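Local coordinates for protein ribonucleoside-diphosphate reductase (Pseudomonas aeruginosa, PDB 5IM3) that probably converts ribonucleoside diphosphates to the deoxyribonucleotides needed for DNA synthesis, using thioredoxin as reductant and responding allosterically to adenine nucleotides, at residues D871-L876 with G899-Y904; C587-L592 with I766-P771; W858-A863 with R893-R898. All coordinates share one frame; numbering follows the deposited sequence.

Contact 1: D871-L876 with G899-Y904; sequences DQAQSL and GLKTTY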
ATOM      1  N   ASP A 871     -13.434 -27.429 -37.484  1.00 55.41           N
ATOM      2  CA  ASP A 871     -13.119 -28.744 -36.930  1.00 56.28           C
ATOM      3  C   ASP A 871     -11.930 -28.699 -35.977  1.00 51.13           C
ATOM      4  O   ASP A 871     -11.860 -29.518 -35.057  1.00 50.01           O
ATOM      5  CB  ASP A 871     -12.869 -29.768 -38.045  1.00 57.90           C
ATOM      6  CG  ASP A 871     -12.046 -29.214 -39.193  1.00 60.10           C
ATOM      7  OD1 ASP A 871     -11.507 -28.096 -39.071  1.00 60.51           O
ATOM      8  OD2 ASP A 871     -11.940 -29.904 -40.225  1.00 63.64           O
ATOM      9  N   GLN A 872     -11.007 -27.763 -36.156  1.00 51.53           N
ATOM     10  CA  GLN A 872      -9.912 -27.550 -35.218  1.00 49.26           C
ATOM     11  C   GLN A 872     -10.298 -26.411 -34.269  1.00 46.17           C
ATOM     12  O   GLN A 872     -11.394 -26.478 -33.704  1.00 47.81           O
ATOM     13  CB  GLN A 872      -8.610 -27.333 -35.988  1.00 50.27           C
ATOM     14  CG  GLN A 872      -8.275 -28.437 -36.973  1.00 52.35           C
ATOM     15  CD  GLN A 872      -6.796 -28.483 -37.306  1.00 51.31           C
ATOM     16  OE1 GLN A 872      -5.950 -28.608 -36.419  1.00 49.48           O
ATOM     17  NE2 GLN A 872      -6.478 -28.375 -38.588  1.00 52.45           N
ATOM     18  N   ALA A 873      -9.475 -25.389 -34.063  1.00 42.54           N
ATOM     19  CA  ALA A 873      -9.772 -24.331 -33.101  1.00 43.60           C
ATOM     20  C   ALA A 873      -9.423 -22.988 -33.741  1.00 43.55           C
ATOM     21  O   ALA A 873      -9.326 -22.861 -34.967  1.00 40.84           O
ATOM     22  CB  ALA A 873      -9.024 -24.589 -31.785  1.00 40.93           C
ATOM     23  N   GLN A 874      -9.243 -21.961 -32.909  1.00 47.32           N
ATOM     24  CA  GLN A 874      -8.891 -20.632 -33.391  1.00 50.20           C
ATOM     25  C   GLN A 874      -8.097 -19.899 -32.321  1.00 48.84           C
ATOM     26  O   GLN A 874      -8.430 -19.967 -31.133  1.00 52.32           O
ATOM     27  CB  GLN A 874     -10.143 -19.826 -33.768  1.00 56.52           C
ATOM     28  CG  GLN A 874     -11.187 -19.734 -32.672  1.00 57.42           C
ATOM     29  CD  GLN A 874     -12.531 -19.247 -33.183  1.00 61.13           C
ATOM     30  OE1 GLN A 874     -12.640 -18.160 -33.757  1.00 61.61           O
ATOM     31  NE2 GLN A 874     -13.566 -20.056 -32.981  1.00 63.13           N
ATOM     32  N   SER A 875      -7.044 -19.204 -32.750  1.00 43.49           N
ATOM     33  CA  SER A 875      -6.231 -18.411 -31.834  1.00 42.33           C
ATOM     34  C   SER A 875      -7.016 -17.186 -31.384  1.00 43.94           C
ATOM     35  O   SER A 875      -7.342 -16.315 -32.198  1.00 45.66           O
ATOM     36  CB  SER A 875      -4.929 -17.995 -32.509  1.00 39.84           C
ATOM     37  OG  SER A 875      -4.189 -19.128 -32.904  1.00 41.12           O
ATOM     38  N   LEU A 876      -7.312 -17.112 -30.091  1.00 45.82           N
ATOM     39  CA  LEU A 876      -8.234 -16.116 -29.555  1.00 47.73           C
ATOM     40  C   LEU A 876      -7.537 -15.307 -28.468  1.00 47.98           C
ATOM     41  O   LEU A 876      -7.472 -15.736 -27.312  1.00 47.26           O
ATOM     42  CB  LEU A 876      -9.490 -16.785 -29.009  1.00 48.18           C
ATOM     43  CG  LEU A 876     -10.594 -15.823 -28.569  1.00 51.43           C
ATOM     44  CD1 LEU A 876     -11.115 -15.019 -29.755  1.00 50.25           C
ATOM     45  CD2 LEU A 876     -11.721 -16.588 -27.899  1.00 52.04           C
ATOM     46  N   GLY A 899     -18.412 -23.255 -25.182  1.00 55.49           N
ATOM     47  CA  GLY A 899     -17.915 -24.288 -26.064  1.00 55.27           C
ATOM     48  C   GLY A 899     -16.635 -23.958 -26.792  1.00 52.87           C
ATOM     49  O   GLY A 899     -16.345 -24.579 -27.819  1.00 53.90           O
ATOM     50  N   LEU A 900     -15.851 -23.005 -26.298  1.00 48.45           N
ATOM     51  CA  LEU A 900     -14.571 -22.713 -26.924  1.00 48.99           C
ATOM     52  C   LEU A 900     -13.565 -23.814 -26.614  1.00 48.11           C
ATOM     53  O   LEU A 900     -13.574 -24.405 -25.529  1.00 46.51           O
ATOM     54  CB  LEU A 900     -14.037 -21.360 -26.453  1.00 49.80           C
ATOM     55  CG  LEU A 900     -14.752 -20.113 -26.983  1.00 53.11           C
ATOM     56  CD1 LEU A 900     -14.115 -18.870 -26.392  1.00 53.33           C
ATOM     57  CD2 LEU A 900     -14.724 -20.049 -28.507  1.00 52.95           C
ATOM     58  N   LYS A 901     -12.702 -24.097 -27.586  1.00 47.60           N
ATOM     59  CA  LYS A 901     -11.661 -25.100 -27.410  1.00 47.80           C
ATOM     60  C   LYS A 901     -10.389 -24.522 -26.814  1.00 48.32           C
ATOM     61  O   LYS A 901      -9.708 -25.209 -26.047  1.00 48.81           O
ATOM     62  CB  LYS A 901     -11.335 -25.762 -28.754  1.00 46.72           C
ATOM     63  CG  LYS A 901     -12.506 -26.489 -29.392  1.00 48.32           C
ATOM     64  CD  LYS A 901     -12.072 -27.236 -30.638  1.00 50.49           C
ATOM     65  CE  LYS A 901     -13.236 -27.963 -31.290  1.00 51.61           C
ATOM     66  NZ  LYS A 901     -12.803 -28.681 -32.513  1.00 52.81           N
ATOM     67  N   THR A 902     -10.052 -23.276 -27.142  1.00 49.67           N
ATOM     68  CA  THR A 902      -8.788 -22.694 -26.717  1.00 48.89           C
ATOM     69  C   THR A 902      -8.962 -21.210 -26.433  1.00 47.52           C
ATOM     70  O   THR A 902      -9.866 -20.553 -26.957  1.00 48.56           O
ATOM     71  CB  THR A 902      -7.700 -22.874 -27.786  1.00 47.05           C
ATOM     72  OG1 THR A 902      -8.185 -22.382 -29.043  1.00 47.48           O
ATOM     73  CG2 THR A 902      -7.309 -24.338 -27.926  1.00 47.90           C
ATOM     74  N   THR A 903      -8.077 -20.694 -25.587  1.00 43.94           N
ATOM     75  CA  THR A 903      -7.837 -19.266 -25.483  1.00 43.38           C
ATOM     76  C   THR A 903      -6.338 -19.044 -25.603  1.00 40.38           C
ATOM     77  O   THR A 903      -5.539 -19.965 -25.419  1.00 38.01           O
ATOM     78  CB  THR A 903      -8.364 -18.652 -24.167  1.00 45.72           C
ATOM     79  OG1 THR A 903      -7.564 -19.094 -23.061  1.00 45.49           O
ATOM     80  CG2 THR A 903      -9.821 -19.031 -23.932  1.00 46.22           C
ATOM     81  N   TYR A 904      -5.968 -17.809 -25.917  1.00 41.89           N
ATOM     82  CA  TYR A 904      -4.590 -17.484 -26.254  1.00 42.53           C
ATOM     83  C   TYR A 904      -4.066 -16.442 -25.269  1.00 44.62           C
ATOM     84  O   TYR A 904      -4.289 -16.571 -24.060  1.00 45.62           O
ATOM     85  CB  TYR A 904      -4.529 -17.001 -27.711  1.00 45.41           C
ATOM     86  CG  TYR A 904      -3.168 -17.040 -28.384  1.00 44.95           C
ATOM     87  CD1 TYR A 904      -2.103 -17.741 -27.834  1.00 43.84           C
ATOM     88  CD2 TYR A 904      -2.955 -16.359 -29.577  1.00 44.96           C
ATOM     89  CE1 TYR A 904      -0.868 -17.764 -28.454  1.00 45.51           C
ATOM     90  CE2 TYR A 904      -1.725 -16.374 -30.200  1.00 44.00           C
ATOM     91  CZ  TYR A 904      -0.687 -17.077 -29.639  1.00 46.67           C
ATOM     92  OH  TYR A 904       0.537 -17.091 -30.269  1.00 49.67           O
TER
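Gln872 O is gripped twice: Lys901 NZ reaches it at 2.9 Å, tilted 29° from the carbonyl plane, and Gln867 NE2 bonds to it as well. The lysine chain, fully extended beyond CG, runs alongside 871-873, laying its CD 3.2 Å from Gln872 O before the ammonium arrives. That ammonium also sits 2.8 Å from Asp871 O, at an angle too poor for a bond; the carboxylate of Asp871 turns instead to the backbone N of Ile766 and Met767. Midway, Ala873 CB rests 3.6 Å from Thr902 OG1, a hydroxyl whose partner is Thr588 O. At the far end Tyr904 N bonds to Leu876 O at 2.9 Å. Leu876, with CG anti to the backbone N (chi1 -173°), meets Leu900 at about a right angle, CD2 to CD1 3.6 Å. Upstream, Gly899 ends helix 885-897 in a Schellman motif, and the loop, within the reductase barrel domain, leads to strand 906-909. A buried lysine facing main-chain carbonyls, with Asp871 OD1 6.7 Å from Lys901 NZ, suggests that its charge is met largely by peptide dipoles.

Contact 2: C587-L592 with I766-P771; sequences CTEITL and IMAIAP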
ATOM      1  N   CYS A 587       0.382 -21.825 -30.924  1.00 42.62           N
ATOM      2  CA  CYS A 587      -0.538 -20.702 -31.062  1.00 44.75           C
ATOM      3  C   CYS A 587      -1.977 -21.053 -30.696  1.00 43.00           C
ATOM      4  O   CYS A 587      -2.853 -20.189 -30.794  1.00 41.14           O
ATOM      5  CB  CYS A 587      -0.466 -20.157 -32.493  1.00 47.53           C
ATOM      6  SG  CYS A 587       1.197 -19.600 -32.954  1.00 49.70           S
ATOM      7  N   THR A 588      -2.239 -22.297 -30.290  1.00 41.42           N
ATOM      8  CA  THR A 588      -3.489 -22.712 -29.642  1.00 40.69           C
ATOM      9  C   THR A 588      -4.689 -22.702 -30.586  1.00 40.28           C
ATOM     10  O   THR A 588      -5.805 -22.416 -30.159  1.00 45.06           O
ATOM     11  CB  THR A 588      -3.796 -21.856 -28.405  1.00 40.55           C
ATOM     12  OG1 THR A 588      -4.279 -20.566 -28.802  1.00 42.76           O
ATOM     13  CG2 THR A 588      -2.553 -21.703 -27.536  1.00 40.09           C
ATOM     14  N   GLU A 589      -4.494 -23.034 -31.866  1.00 43.71           N
ATOM     15  CA  GLU A 589      -5.606 -23.195 -32.796  1.00 45.82           C
ATOM     16  C   GLU A 589      -5.646 -24.570 -33.451  1.00 47.09           C
ATOM     17  O   GLU A 589      -6.578 -24.845 -34.216  1.00 46.83           O
ATOM     18  CB  GLU A 589      -5.562 -22.115 -33.889  1.00 48.47           C
ATOM     19  CG  GLU A 589      -4.636 -22.401 -35.083  1.00 49.77           C
ATOM     20  CD  GLU A 589      -3.169 -22.240 -34.753  1.00 50.41           C
ATOM     21  OE1 GLU A 589      -2.836 -22.012 -33.571  1.00 50.59           O
ATOM     22  OE2 GLU A 589      -2.345 -22.333 -35.686  1.00 51.84           O
ATOM     23  N   ILE A 590      -4.677 -25.438 -33.173  1.00 44.36           N
ATOM     24  CA  ILE A 590      -4.554 -26.736 -33.827  1.00 46.32           C
ATOM     25  C   ILE A 590      -4.915 -27.826 -32.828  1.00 46.62           C
ATOM     26  O   ILE A 590      -4.522 -27.764 -31.658  1.00 45.95           O
ATOM     27  CB  ILE A 590      -3.128 -26.936 -34.376  1.00 44.85           C
ATOM     28  CG1 ILE A 590      -2.773 -25.803 -35.346  1.00 44.14           C
ATOM     29  CG2 ILE A 590      -2.991 -28.290 -35.048  1.00 44.88           C
ATOM     30  CD1 ILE A 590      -3.685 -25.708 -36.562  1.00 44.66           C
ATOM     31  N   THR A 591      -5.663 -28.839 -33.299  1.00 45.74           N
ATOM     32  CA  THR A 591      -6.090 -29.957 -32.450  1.00 49.18           C
ATOM     33  C   THR A 591      -5.928 -31.242 -33.267  1.00 48.69           C
ATOM     34  O   THR A 591      -6.877 -31.743 -33.873  1.00 48.34           O
ATOM     35  CB  THR A 591      -7.527 -29.782 -31.951  1.00 50.42           C
ATOM     36  OG1 THR A 591      -8.414 -29.627 -33.065  1.00 52.27           O
ATOM     37  CG2 THR A 591      -7.643 -28.568 -31.044  1.00 50.47           C
ATOM     38  N   LEU A 592      -4.707 -31.775 -33.269  1.00 49.28           N
ATOM     39  CA  LEU A 592      -4.363 -32.973 -34.020  1.00 49.93           C
ATOM     40  C   LEU A 592      -3.802 -34.040 -33.085  1.00 48.03           C
ATOM     41  O   LEU A 592      -3.226 -33.731 -32.038  1.00 45.15           O
ATOM     42  CB  LEU A 592      -3.338 -32.655 -35.116  1.00 50.85           C
ATOM     43  CG  LEU A 592      -3.761 -31.637 -36.177  1.00 51.28           C
ATOM     44  CD1 LEU A 592      -2.584 -31.305 -37.084  1.00 49.69           C
ATOM     45  CD2 LEU A 592      -4.935 -32.154 -36.994  1.00 51.39           C
ATOM     46  N   ILE A 766      -9.747 -29.561 -41.715  1.00 54.46           N
ATOM     47  CA  ILE A 766      -9.814 -28.587 -42.799  1.00 56.22           C
ATOM     48  C   ILE A 766      -9.465 -27.184 -42.319  1.00 56.01           C
ATOM     49  O   ILE A 766      -8.686 -26.473 -42.961  1.00 54.79           O
ATOM     50  CB  ILE A 766     -11.204 -28.589 -43.473  1.00 58.92           C
ATOM     51  CG1 ILE A 766     -11.725 -30.008 -43.721  1.00 59.07           C
ATOM     52  CG2 ILE A 766     -11.127 -27.827 -44.786  1.00 59.21           C
ATOM     53  CD1 ILE A 766     -11.020 -30.735 -44.816  1.00 60.71           C
ATOM     54  N   MET A 767     -10.053 -26.756 -41.203  1.00 56.63           N
ATOM     55  CA  MET A 767     -10.092 -25.347 -40.838  1.00 57.45           C
ATOM     56  C   MET A 767      -9.401 -25.090 -39.507  1.00 55.18           C
ATOM     57  O   MET A 767      -9.505 -25.886 -38.570  1.00 54.58           O
ATOM     58  CB  MET A 767     -11.534 -24.863 -40.760  1.00 61.47           C
ATOM     59  CG  MET A 767     -12.324 -25.129 -42.021  1.00 65.66           C
ATOM     60  SD  MET A 767     -14.085 -25.007 -41.726  1.00 69.27           S
ATOM     61  CE  MET A 767     -14.242 -23.239 -41.495  1.00 70.03           C
ATOM     62  N   ALA A 768      -8.706 -23.957 -39.441  1.00 50.08           N
ATOM     63  CA  ALA A 768      -8.103 -23.465 -38.211  1.00 48.79           C
ATOM     64  C   ALA A 768      -7.760 -22.001 -38.427  1.00 45.34           C
ATOM     65  O   ALA A 768      -7.199 -21.648 -39.468  1.00 44.68           O
ATOM     66  CB  ALA A 768      -6.853 -24.268 -37.841  1.00 46.49           C
ATOM     67  N   ILE A 769      -8.105 -21.155 -37.461  1.00 40.11           N
ATOM     68  CA  ILE A 769      -7.851 -19.720 -37.549  1.00 41.75           C
ATOM     69  C   ILE A 769      -6.601 -19.437 -36.725  1.00 41.28           C
ATOM     70  O   ILE A 769      -6.641 -19.405 -35.493  1.00 41.42           O
ATOM     71  CB  ILE A 769      -9.049 -18.892 -37.075  1.00 43.01           C
ATOM     72  CG1 ILE A 769     -10.279 -19.196 -37.932  1.00 42.21           C
ATOM     73  CG2 ILE A 769      -8.724 -17.401 -37.139  1.00 40.97           C
ATOM     74  CD1 ILE A 769     -11.549 -18.499 -37.454  1.00 46.34           C
ATOM     75  N   ALA A 770      -5.493 -19.221 -37.412  1.00 46.20           N
ATOM     76  CA  ALA A 770      -4.202 -18.941 -36.817  1.00 46.12           C
ATOM     77  C   ALA A 770      -3.882 -17.459 -36.914  1.00 47.56           C
ATOM     78  O   ALA A 770      -4.502 -16.729 -37.694  1.00 48.86           O
ATOM     79  CB  ALA A 770      -3.111 -19.748 -37.526  1.00 46.71           C
ATOM     80  N   PRO A 771      -2.921 -16.970 -36.131  1.00 45.29           N
ATOM     81  CA  PRO A 771      -2.464 -15.589 -36.321  1.00 47.37           C
ATOM     82  C   PRO A 771      -1.930 -15.398 -37.732  1.00 47.56           C
ATOM     83  O   PRO A 771      -1.474 -16.342 -38.380  1.00 49.29           O
ATOM     84  CB  PRO A 771      -1.362 -15.428 -35.266  1.00 45.31           C
ATOM     85  CG  PRO A 771      -1.677 -16.466 -34.230  1.00 44.54           C
ATOM     86  CD  PRO A 771      -2.244 -17.619 -34.997  1.00 44.74           C
TER
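Glu589 swings its CG between its own backbone N and carbonyl carbon (chi1 83°) and bends again at chi2 (-74°), laying the side chain along the main chain of Ile769 and Ala770. Glu589 CB and CG both lie against Ile769 O, at 3.3 and 3.6 Å, with Ala768 CB next to CG. The carboxylate ends beside the following alanine, with Glu589 OE2 3.3 Å from Ala770 CB. Both carboxylate oxygens are hydrogen-bonded to the chain just beyond one of the segments, so the group is held while the Ala770 methyl packs against it. Ala768 CB is shared: it also receives the tip of Ile590, whose CD1 comes to 3.7 Å, and it faces Glu589 O at 3.7 Å. At the outer end Cys587 CB touches Pro771 CD at 4.0 Å, a looser apolar contact near the surface. The two loops thus meet by van der Waals packing. Asn585, whose OD1 accepts bonds from Glu589 N and Ile590 N, forms with Cys587 and Glu589 the Asn-x-Cys-x-Glu pattern of the finger loop in class I reductases; in relatives that loop carries the radical cysteine inside the barrel, and a similar role is probable here. Ala873 bonds through its backbone to both Glu589 and Ile769. Outside the pair, Ile590 leans on strand 600-608 at Cys602, the disulfide partner of Cys373, Ile766 and Ala768 bond to Leu660 of strand 659-663, and helix 679-707 covers Ile766 and Met767.

Contact 3: W858-A863 with R893-R898; sequences WIVEAA and RMAWFR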
ATOM      1  N   TRP A 858     -18.295  -9.860 -26.368  1.00 61.31           N
ATOM      2  CA  TRP A 858     -18.518  -9.886 -27.812  1.00 59.54           C
ATOM      3  C   TRP A 858     -17.491 -10.768 -28.512  1.00 55.84           C
ATOM      4  O   TRP A 858     -17.834 -11.525 -29.426  1.00 54.79           O
ATOM      5  CB  TRP A 858     -18.477  -8.469 -28.382  1.00 56.92           C
ATOM      6  CG  TRP A 858     -19.527  -7.559 -27.834  1.00 60.31           C
ATOM      7  CD1 TRP A 858     -19.335  -6.512 -26.982  1.00 59.00           C
ATOM      8  CD2 TRP A 858     -20.935  -7.604 -28.103  1.00 61.43           C
ATOM      9  NE1 TRP A 858     -20.534  -5.907 -26.700  1.00 61.79           N
ATOM     10  CE2 TRP A 858     -21.532  -6.559 -27.375  1.00 62.58           C
ATOM     11  CE3 TRP A 858     -21.748  -8.430 -28.886  1.00 62.35           C
ATOM     12  CZ2 TRP A 858     -22.904  -6.314 -27.406  1.00 67.42           C
ATOM     13  CZ3 TRP A 858     -23.111  -8.187 -28.913  1.00 65.91           C
ATOM     14  CH2 TRP A 858     -23.674  -7.136 -28.180  1.00 68.16           C
ATOM     15  N   ILE A 859     -16.226 -10.682 -28.096  1.00 58.11           N
ATOM     16  CA  ILE A 859     -15.169 -11.461 -28.734  1.00 56.89           C
ATOM     17  C   ILE A 859     -15.348 -12.945 -28.440  1.00 58.38           C
ATOM     18  O   ILE A 859     -15.076 -13.799 -29.294  1.00 58.35           O
ATOM     19  CB  ILE A 859     -13.787 -10.956 -28.273  1.00 56.21           C
ATOM     20  CG1 ILE A 859     -13.677  -9.437 -28.445  1.00 57.68           C
ATOM     21  CG2 ILE A 859     -12.673 -11.650 -29.043  1.00 54.65           C
ATOM     22  CD1 ILE A 859     -13.901  -8.957 -29.858  1.00 57.00           C
ATOM     23  N   VAL A 860     -15.795 -13.279 -27.228  1.00 55.24           N
ATOM     24  CA  VAL A 860     -15.997 -14.677 -26.865  1.00 55.99           C
ATOM     25  C   VAL A 860     -17.189 -15.256 -27.617  1.00 58.83           C
ATOM     26  O   VAL A 860     -17.105 -16.342 -28.204  1.00 56.75           O
ATOM     27  CB  VAL A 860     -16.171 -14.810 -25.342  1.00 56.32           C
ATOM     28  CG1 VAL A 860     -16.575 -16.232 -24.966  1.00 56.25           C
ATOM     29  CG2 VAL A 860     -14.890 -14.410 -24.629  1.00 53.90           C
ATOM     30  N   GLU A 861     -18.322 -14.547 -27.599  1.00 63.38           N
ATOM     31  CA  GLU A 861     -19.521 -15.048 -28.265  1.00 67.13           C
ATOM     32  C   GLU A 861     -19.297 -15.202 -29.763  1.00 65.30           C
ATOM     33  O   GLU A 861     -19.791 -16.154 -30.379  1.00 66.06           O
ATOM     34  CB  GLU A 861     -20.702 -14.117 -27.998  1.00 73.34           C
ATOM     35  CG  GLU A 861     -21.586 -14.553 -26.842  1.00 78.06           C
ATOM     36  CD  GLU A 861     -22.308 -15.857 -27.125  1.00 81.96           C
ATOM     37  OE1 GLU A 861     -22.373 -16.258 -28.308  1.00 82.26           O
ATOM     38  OE2 GLU A 861     -22.802 -16.484 -26.164  1.00 85.35           O
ATOM     39  N   ALA A 862     -18.564 -14.267 -30.369  1.00 57.20           N
ATOM     40  CA  ALA A 862     -18.237 -14.387 -31.785  1.00 55.81           C
ATOM     41  C   ALA A 862     -17.389 -15.625 -32.039  1.00 55.40           C
ATOM     42  O   ALA A 862     -17.660 -16.404 -32.959  1.00 56.86           O
ATOM     43  CB  ALA A 862     -17.509 -13.131 -32.260  1.00 55.01           C
ATOM     44  N   ALA A 863     -16.350 -15.822 -31.223  1.00 54.52           N
ATOM     45  CA  ALA A 863     -15.512 -17.004 -31.371  1.00 51.50           C
ATOM     46  C   ALA A 863     -16.317 -18.274 -31.129  1.00 52.08           C
ATOM     47  O   ALA A 863     -16.101 -19.291 -31.799  1.00 53.77           O
ATOM     48  CB  ALA A 863     -14.325 -16.925 -30.415  1.00 49.97           C
ATOM     49  N   ARG A 893     -14.744 -18.403 -17.436  1.00 57.43           N
ATOM     50  CA  ARG A 893     -15.914 -19.260 -17.279  1.00 59.51           C
ATOM     51  C   ARG A 893     -16.796 -19.194 -18.519  1.00 60.91           C
ATOM     52  O   ARG A 893     -17.265 -20.224 -19.016  1.00 60.38           O
ATOM     53  CB  ARG A 893     -16.724 -18.848 -16.048  1.00 61.29           C
ATOM     54  CG  ARG A 893     -16.118 -19.237 -14.713  1.00 61.90           C
ATOM     55  CD  ARG A 893     -17.161 -19.158 -13.607  1.00 63.89           C
ATOM     56  NE  ARG A 893     -16.564 -19.246 -12.276  1.00 64.29           N
ATOM     57  CZ  ARG A 893     -17.200 -19.685 -11.195  1.00 67.80           C
ATOM     58  NH1 ARG A 893     -18.462 -20.093 -11.275  1.00 70.00           N
ATOM     59  NH2 ARG A 893     -16.570 -19.728 -10.028  1.00 68.28           N
ATOM     60  N   MET A 894     -17.035 -17.983 -19.028  1.00 63.04           N
ATOM     61  CA  MET A 894     -17.865 -17.815 -20.216  1.00 62.09           C
ATOM     62  C   MET A 894     -17.243 -18.507 -21.422  1.00 58.49           C
ATOM     63  O   MET A 894     -17.947 -19.158 -22.203  1.00 58.57           O
ATOM     64  CB  MET A 894     -18.070 -16.325 -20.495  1.00 64.17           C
ATOM     65  CG  MET A 894     -18.860 -16.012 -21.759  1.00 66.75           C
ATOM     66  SD  MET A 894     -18.889 -14.245 -22.132  1.00 70.60           S
ATOM     67  CE  MET A 894     -19.909 -14.237 -23.604  1.00 71.00           C
ATOM     68  N   ALA A 895     -15.927 -18.368 -21.596  1.00 51.49           N
ATOM     69  CA  ALA A 895     -15.253 -19.022 -22.713  1.00 50.36           C
ATOM     70  C   ALA A 895     -15.491 -20.526 -22.696  1.00 49.72           C
ATOM     71  O   ALA A 895     -15.774 -21.132 -23.737  1.00 48.17           O
ATOM     72  CB  ALA A 895     -13.755 -18.720 -22.670  1.00 48.11           C
ATOM     73  N   TRP A 896     -15.376 -21.144 -21.521  1.00 49.76           N
ATOM     74  CA  TRP A 896     -15.655 -22.570 -21.394  1.00 51.42           C
ATOM     75  C   TRP A 896     -17.142 -22.852 -21.568  1.00 53.40           C
ATOM     76  O   TRP A 896     -17.533 -23.786 -22.278  1.00 53.63           O
ATOM     77  CB  TRP A 896     -15.160 -23.064 -20.033  1.00 50.90           C
ATOM     78  CG  TRP A 896     -15.411 -24.513 -19.771  1.00 48.93           C
ATOM     79  CD1 TRP A 896     -14.791 -25.573 -20.365  1.00 47.32           C
ATOM     80  CD2 TRP A 896     -16.338 -25.062 -18.831  1.00 52.66           C
ATOM     81  NE1 TRP A 896     -15.282 -26.752 -19.856  1.00 49.97           N
ATOM     82  CE2 TRP A 896     -16.232 -26.465 -18.912  1.00 51.54           C
ATOM     83  CE3 TRP A 896     -17.249 -24.505 -17.928  1.00 52.99           C
ATOM     84  CZ2 TRP A 896     -17.005 -27.317 -18.129  1.00 52.11           C
ATOM     85  CZ3 TRP A 896     -18.012 -25.350 -17.155  1.00 55.95           C
ATOM     86  CH2 TRP A 896     -17.882 -26.744 -17.255  1.00 56.47           C
ATOM     87  N   PHE A 897     -17.987 -22.044 -20.930  1.00 58.45           N
ATOM     88  CA  PHE A 897     -19.430 -22.256 -21.000  1.00 61.45           C
ATOM     89  C   PHE A 897     -19.947 -22.167 -22.434  1.00 61.85           C
ATOM     90  O   PHE A 897     -20.982 -22.762 -22.756  1.00 63.38           O
ATOM     91  CB  PHE A 897     -20.134 -21.234 -20.102  1.00 61.14           C
ATOM     92  CG  PHE A 897     -21.594 -21.508 -19.886  1.00 64.30           C
ATOM     93  CD1 PHE A 897     -22.007 -22.571 -19.101  1.00 65.22           C
ATOM     94  CD2 PHE A 897     -22.555 -20.685 -20.450  1.00 66.05           C
ATOM     95  CE1 PHE A 897     -23.351 -22.818 -18.896  1.00 67.95           C
ATOM     96  CE2 PHE A 897     -23.898 -20.928 -20.247  1.00 68.79           C
ATOM     97  CZ  PHE A 897     -24.296 -21.995 -19.471  1.00 70.32           C
ATOM     98  N   ARG A 898     -19.243 -21.444 -23.306  1.00 63.55           N
ATOM     99  CA  ARG A 898     -19.685 -21.228 -24.680  1.00 64.22           C
ATOM    100  C   ARG A 898     -19.031 -22.185 -25.669  1.00 62.32           C
ATOM    101  O   ARG A 898     -19.088 -21.950 -26.881  1.00 61.45           O
ATOM    102  CB  ARG A 898     -19.420 -19.780 -25.099  1.00 62.55           C
ATOM    103  CG  ARG A 898     -20.242 -18.753 -24.344  1.00 64.54           C
ATOM    104  CD  ARG A 898     -21.723 -18.909 -24.650  1.00 69.65           C
ATOM    105  NE  ARG A 898     -22.562 -18.064 -23.811  1.00 72.59           N
ATOM    106  CZ  ARG A 898     -23.889 -18.101 -23.817  1.00 76.12           C
ATOM    107  NH1 ARG A 898     -24.529 -18.937 -24.624  1.00 77.25           N
ATOM    108  NH2 ARG A 898     -24.577 -17.301 -23.014  1.00 79.26           N
TER
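Glu861 and Arg898 meet obliquely, with the carboxylate and guanidinium planes 63° apart. Glu861 OE2 hovers over one face of the guanidinium, 2.8 Å from Arg898 NE, so the salt bridge rests on charge alone and no N-H points at the oxygen. The same oxygen lies 3.1 Å from Arg898 CD, against the aliphatic arm just before the charged group. On the opposite guanidinium face, offset toward the rim, is Phe897 CD2. Arg898 reaches this place by bending at chi2, while Glu861 departs from a staggered first torsion (chi1 -96°), consistent with some strain. Next to the ion pair Met894 stretches out with its chain extended beyond CG and crosses Glu861 at about a right angle, its CE 3.7 Å from Glu861 CG. These residues join helices 856-866 and 885-897 of the barrel domain, which run almost parallel (15°) with axes 9.7 Å apart and are linked through strand 878-881. Between them Val860 takes the inner position. Its CG1, anti to the backbone N, packs 3.8 Å from Ala895 CA and 3.9 Å from Met894 CG. At this alanine the backbones are nearest, CA of Val860 to CA of Ala895 being 6.1 Å. Arg898 is the first residue beyond helix 885-897, and its carbonyl oxygen accepts a bond from Ser864 OG of the partner helix. Of the charged ends, Glu861 OE1 has a long, weak ion pair with Arg865 NE, and Arg898 NH1 another with Glu741 OE2.

In the fold
Contact 1 is wholly buried and lies between the other two, its centre about 7 Å from that of contact 2 and about 10 Å from that of contact 3. Contact 2 is partly buried, with Pro771 exposed at its outer end. The 871-876 loop of contact 1 follows one helix of contact 3 and bonds to both loops of contact 2; its 899-904 loop continues the other helix of contact 3 and reaches Thr588. Contacts 2 and 3 do not touch. Chemistry changes with place: polar bonds to main-chain carbonyls in contact 1, bare van der Waals packing of loops in contact 2, and in the partly exposed helix pair of contact 3 an apolar core beside an ion pair.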